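Local atomic coordinates of uncharacterized protein ScGH5_18 (Streptomyces cattleya, PDB entry 7LR8), a protein that probably hydrolyses the beta-1,4 bond of the Man-GlcNAc core disaccharide during N-glycan breakdown, as a family GH5 subfamily 18 glycosidase. Residues A73-G85 with R133-F145. The protein carries 1 engineered substitution. Numbering follows the deposited sequence. Where two conformers were deposited one is given.
Sequences AVEQLAALTDAAG and RTLAAALADRPNF. With SO4 (sulfate ion), chain K.
Leu-139 lays its two methyls across helix 73-85: CD1 meets Leu-77 CD2 at 3.9 Å, while CD2 rests on the backbone at Ala-78 CA, where a small residue lets the leucine come close. Further toward the N-terminal ends, Leu-135 CD2 touches Val-74 CG2 and Leu-77 CD2. Val-74 carries CG1 anti to its backbone nitrogen (chi1 172°), which presses that methyl tightly on Ala-138 CB, at 3.4 Å. Thr-81 adapts to this apolar seam by turning OG1 back to Leu-77 O, a bond of 2.8 Å within its own helix.

In the turns that follow helix 122-139, polar contacts take over. Arg-142 grips Asp-82 side-on: NE reaches OD1 at 2.7 Å and NH2 reaches OD2 at 2.8 Å, both nearly straight, with carboxylate and guanidinium planes 24° apart. In the conformer given, NH1 also reaches Asp-141 OD1, which lies out of the guanidinium plane, so two acids share the arginine in a salt-bridge network. Ala-78 CB lies over a guanidinium face.

Asn-144 ND2 donates to Thr-81 O at 3.0 Å, from the face of that carbonyl opposite Gly-85 N, and also to Leu-89 O. Gly-85, lacking a side chain, lets the amide lie against its CA.

The axes of segments 73-85 and 133-139 cross at -45°; the contact joins neighbouring outer helices of the (beta/alpha)8 barrel of GH5 enzymes, with Asn-144 leading into inner strand 145-152.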
loop_
_atom_site.group_PDB
_atom_site.type_symbol
_atom_site.label_atom_id
_atom_site.label_comp_id
_atom_site.label_asym_id
_atom_site.label_seq_id
_atom_site.Cartn_x
_atom_site.Cartn_y
_atom_site.Cartn_z
ATOM N N ALA B 73 -8.895 -12.864 7.516
ATOM C CA ALA B 73 -9.605 -12.018 6.568
ATOM C C ALA B 73 -10.652 -12.819 5.814
ATOM O O ALA B 73 -11.784 -12.351 5.607
ATOM C CB ALA B 73 -8.612 -11.379 5.595
ATOM N N VAL B 74 -10.288 -14.034 5.407
ATOM C CA VAL B 74 -11.222 -14.931 4.742
ATOM C C VAL B 74 -12.416 -15.223 5.645
ATOM O O VAL B 74 -13.568 -15.197 5.200
ATOM C CB VAL B 74 -10.487 -16.216 4.315
ATOM C CG1 VAL B 74 -11.459 -17.247 3.799
ATOM C CG2 VAL B 74 -9.390 -15.884 3.263
ATOM N N GLU B 75 -12.164 -15.483 6.928
ATOM C CA GLU B 75 -13.251 -15.787 7.853
ATOM C C GLU B 75 -14.119 -14.563 8.151
ATOM O O GLU B 75 -15.330 -14.706 8.364
ATOM C CB GLU B 75 -12.672 -16.383 9.133
ATOM C CG GLU B 75 -12.025 -17.762 8.865
ATOM C CD GLU B 75 -11.250 -18.336 10.031
ATOM O OE1 GLU B 75 -11.368 -17.807 11.155
ATOM O OE2 GLU B 75 -10.522 -19.332 9.815
ATOM N N GLN B 76 -13.532 -13.362 8.187
ATOM C CA GLN B 76 -14.339 -12.152 8.341
ATOM C C GLN B 76 -15.250 -11.957 7.137
ATOM O O GLN B 76 -16.424 -11.602 7.283
ATOM C CB GLN B 76 -13.430 -10.930 8.539
ATOM C CG GLN B 76 -12.667 -10.929 9.875
ATOM C CD GLN B 76 -11.473 -9.977 9.860
ATOM O OE1 GLN B 76 -11.054 -9.514 8.799
ATOM N NE2 GLN B 76 -10.930 -9.680 11.040
ATOM N N LEU B 77 -14.728 -12.217 5.936
ATOM C CA LEU B 77 -15.552 -12.124 4.733
ATOM C C LEU B 77 -16.701 -13.128 4.771
ATOM O O LEU B 77 -17.828 -12.807 4.364
ATOM C CB LEU B 77 -14.682 -12.343 3.494
ATOM C CG LEU B 77 -15.385 -12.293 2.135
ATOM C CD1 LEU B 77 -16.044 -10.917 1.897
ATOM C CD2 LEU B 77 -14.415 -12.633 1.017
ATOM N N ALA B 78 -16.440 -14.341 5.270
ATOM C CA ALA B 78 -17.516 -15.322 5.413
ATOM C C ALA B 78 -18.542 -14.862 6.442
ATOM O O ALA B 78 -19.750 -15.042 6.243
ATOM C CB ALA B 78 -16.939 -16.694 5.794
ATOM N N ALA B 79 -18.081 -14.265 7.547
ATOM C CA ALA B 79 -19.007 -13.771 8.565
ATOM C C ALA B 79 -19.871 -12.648 8.012
ATOM O O ALA B 79 -21.073 -12.576 8.307
ATOM C CB ALA B 79 -18.236 -13.295 9.798
ATOM N N LEU B 80 -19.282 -11.772 7.206
ATOM C CA LEU B 80 -20.068 -10.748 6.530
ATOM C C LEU B 80 -21.080 -11.381 5.589
ATOM O O LEU B 80 -22.230 -10.934 5.505
ATOM C CB LEU B 80 -19.135 -9.805 5.772
ATOM C CG LEU B 80 -19.698 -8.525 5.158
ATOM C CD1 LEU B 80 -18.526 -7.583 4.900
ATOM C CD2 LEU B 80 -20.464 -8.776 3.871
ATOM N N THR B 81 -20.666 -12.417 4.861
ATOM C CA THR B 81 -21.574 -13.053 3.915
ATOM C C THR B 81 -22.735 -13.721 4.644
ATOM O O THR B 81 -23.887 -13.677 4.180
ATOM C CB THR B 81 -20.782 -14.055 3.059
ATOM O OG1 THR B 81 -19.761 -13.342 2.341
ATOM C CG2 THR B 81 -21.697 -14.753 2.066
ATOM N N ASP B 82 -22.465 -14.302 5.815
ATOM C CA ASP B 82 -23.534 -14.907 6.595
ATOM C C ASP B 82 -24.477 -13.846 7.147
ATOM O O ASP B 82 -25.700 -14.036 7.149
ATOM C CB ASP B 82 -22.951 -15.742 7.733
ATOM C CG ASP B 82 -22.320 -17.030 7.251
ATOM O OD1 ASP B 82 -22.629 -17.462 6.120
ATOM O OD2 ASP B 82 -21.509 -17.600 8.014
ATOM N N ALA B 83 -23.930 -12.727 7.632
ATOM C CA ALA B 83 -24.794 -11.654 8.119
ATOM C C ALA B 83 -25.702 -11.146 7.006
ATOM O O ALA B 83 -26.884 -10.838 7.236
ATOM C CB ALA B 83 -23.945 -10.514 8.695
ATOM N N ALA B 84 -25.179 -11.081 5.781
ATOM C CA ALA B 84 -26.002 -10.656 4.656
ATOM C C ALA B 84 -27.087 -11.681 4.355
ATOM O O ALA B 84 -28.258 -11.322 4.208
ATOM C CB ALA B 84 -25.122 -10.413 3.428
ATOM N N GLY B 85 -26.725 -12.969 4.286
ATOM C CA GLY B 85 -27.723 -13.986 3.962
ATOM C C GLY B 85 -28.880 -14.034 4.944
ATOM O O GLY B 85 -30.035 -14.244 4.550
ATOM N N ARG B 133 -9.355 -17.849 -6.154
ATOM C CA ARG B 133 -9.797 -19.211 -5.899
ATOM C C ARG B 133 -10.076 -19.433 -4.418
ATOM O O ARG B 133 -11.056 -20.098 -4.055
ATOM C CB ARG B 133 -8.729 -20.194 -6.389
ATOM C CG ARG B 133 -9.227 -21.639 -6.491
ATOM C CD ARG B 133 -8.077 -22.646 -6.442
ATOM N NE ARG B 133 -7.323 -22.520 -5.203
ATOM C CZ ARG B 133 -7.694 -23.046 -4.040
ATOM N NH1 ARG B 133 -8.808 -23.771 -3.952
ATOM N NH2 ARG B 133 -6.945 -22.840 -2.964
ATOM N N THR B 134 -9.203 -18.906 -3.555
ATOM C CA THR B 134 -9.347 -19.086 -2.111
ATOM C C THR B 134 -10.624 -18.422 -1.599
ATOM O O THR B 134 -11.375 -19.021 -0.815
ATOM C CB THR B 134 -8.116 -18.521 -1.391
ATOM O OG1 THR B 134 -6.972 -19.333 -1.697
ATOM C CG2 THR B 134 -8.297 -18.547 0.121
ATOM N N LEU B 135 -10.885 -17.182 -2.025
ATOM C CA LEU B 135 -12.114 -16.509 -1.602
ATOM C C LEU B 135 -13.337 -17.283 -2.063
ATOM O O LEU B 135 -14.254 -17.547 -1.273
ATOM C CB LEU B 135 -12.168 -15.077 -2.144
ATOM C CG LEU B 135 -11.096 -14.115 -1.629
ATOM C CD1 LEU B 135 -11.498 -12.676 -1.926
ATOM C CD2 LEU B 135 -10.852 -14.311 -0.141
ATOM N N ALA B 136 -13.363 -17.657 -3.347
ATOM C CA ALA B 136 -14.512 -18.367 -3.895
ATOM C C ALA B 136 -14.734 -19.697 -3.190
ATOM O O ALA B 136 -15.875 -20.043 -2.869
ATOM C CB ALA B 136 -14.332 -18.577 -5.399
ATOM N N ALA B 137 -13.661 -20.467 -2.945
ATOM C CA ALA B 137 -13.828 -21.758 -2.287
ATOM C C ALA B 137 -14.355 -21.592 -0.866
ATOM O O ALA B 137 -15.149 -22.414 -0.383
ATOM C CB ALA B 137 -12.494 -22.526 -2.288
ATOM N N ALA B 138 -13.903 -20.545 -0.168
ATOM C CA ALA B 138 -14.313 -20.332 1.214
ATOM C C ALA B 138 -15.774 -19.932 1.323
ATOM O O ALA B 138 -16.382 -20.124 2.385
ATOM C CB ALA B 138 -13.450 -19.239 1.849
ATOM N N LEU B 139 -16.340 -19.381 0.259
ATOM C CA LEU B 139 -17.725 -18.931 0.267
ATOM C C LEU B 139 -18.657 -19.878 -0.475
ATOM O O LEU B 139 -19.874 -19.672 -0.452
ATOM C CB LEU B 139 -17.812 -17.521 -0.325
ATOM C CG LEU B 139 -17.045 -16.435 0.438
ATOM C CD1 LEU B 139 -17.217 -15.105 -0.244
ATOM C CD2 LEU B 139 -17.484 -16.354 1.904
ATOM N N ALA B 140 -18.120 -20.956 -1.057
ATOM C CA ALA B 140 -18.913 -21.807 -1.943
ATOM C C ALA B 140 -20.050 -22.515 -1.215
ATOM O O ALA B 140 -21.088 -22.804 -1.828
ATOM C CB ALA B 140 -18.011 -22.833 -2.632
ATOM N N ASP B 141 -19.885 -22.799 0.081
ATOM C CA ASP B 141 -20.925 -23.481 0.850
ATOM C C ASP B 141 -22.023 -22.540 1.330
ATOM O O ASP B 141 -22.958 -23.000 1.996
ATOM C CB ASP B 141 -20.321 -24.244 2.045
ATOM C CG ASP B 141 -19.631 -23.336 3.070
ATOM O OD1 ASP B 141 -19.334 -22.160 2.761
ATOM O OD2 ASP B 141 -19.351 -23.822 4.196
ATOM N N ARG B 142 -21.944 -21.251 0.989
ATOM C CA ARG B 142 -22.965 -20.276 1.383
ATOM C C ARG B 142 -24.022 -20.176 0.296
ATOM O O ARG B 142 -23.701 -19.738 -0.820
ATOM C CB ARG B 142 -22.345 -18.903 1.611
ATOM C CG ARG B 142 -22.085 -18.548 3.054
ATOM C CD ARG B 142 -20.975 -19.383 3.614
ATOM N NE ARG B 142 -20.716 -19.101 5.025
ATOM C CZ ARG B 142 -19.644 -19.526 5.688
ATOM N NH1 ARG B 142 -18.736 -20.292 5.084
ATOM N NH2 ARG B 142 -19.479 -19.206 6.963
ATOM N N PRO B 143 -25.277 -20.543 0.560
ATOM C CA PRO B 143 -26.295 -20.463 -0.501
ATOM C C PRO B 143 -26.522 -19.054 -1.018
ATOM O O PRO B 143 -26.983 -18.897 -2.157
ATOM C CB PRO B 143 -27.554 -21.029 0.168
ATOM C CG PRO B 143 -27.288 -20.958 1.637
ATOM C CD PRO B 143 -25.812 -21.116 1.806
ATOM N N ASN B 144 -26.190 -18.024 -0.243
ATOM C CA ASN B 144 -26.415 -16.657 -0.692
ATOM C C ASN B 144 -25.196 -16.057 -1.384
ATOM O O ASN B 144 -25.237 -14.886 -1.769
ATOM C CB ASN B 144 -26.821 -15.769 0.486
ATOM C CG ASN B 144 -25.673 -15.512 1.430
ATOM O OD1 ASN B 144 -24.982 -16.441 1.861
ATOM N ND2 ASN B 144 -25.422 -14.237 1.720
ATOM N N PHE B 145 -24.119 -16.817 -1.547
ATOM C CA PHE B 145 -22.957 -16.352 -2.299
ATOM C C PHE B 145 -23.263 -16.411 -3.791
ATOM O O PHE B 145 -23.474 -17.493 -4.352
ATOM C CB PHE B 145 -21.738 -17.207 -1.942
ATOM C CG PHE B 145 -20.508 -16.914 -2.751
ATOM C CD1 PHE B 145 -19.966 -15.634 -2.800
ATOM C CD2 PHE B 145 -19.859 -17.939 -3.429
ATOM C CE1 PHE B 145 -18.803 -15.382 -3.529
ATOM C CE2 PHE B 145 -18.701 -17.689 -4.165
ATOM C CZ PHE B 145 -18.168 -16.416 -4.209
HETATM S S SO4 K . -12.264 -11.340 14.222
HETATM O O1 SO4 K . -11.341 -12.270 13.577
HETATM O O2 SO4 K . -13.342 -12.094 14.855
HETATM O O3 SO4 K . -11.551 -10.567 15.234
HETATM O O4 SO4 K . -12.832 -10.433 13.230
#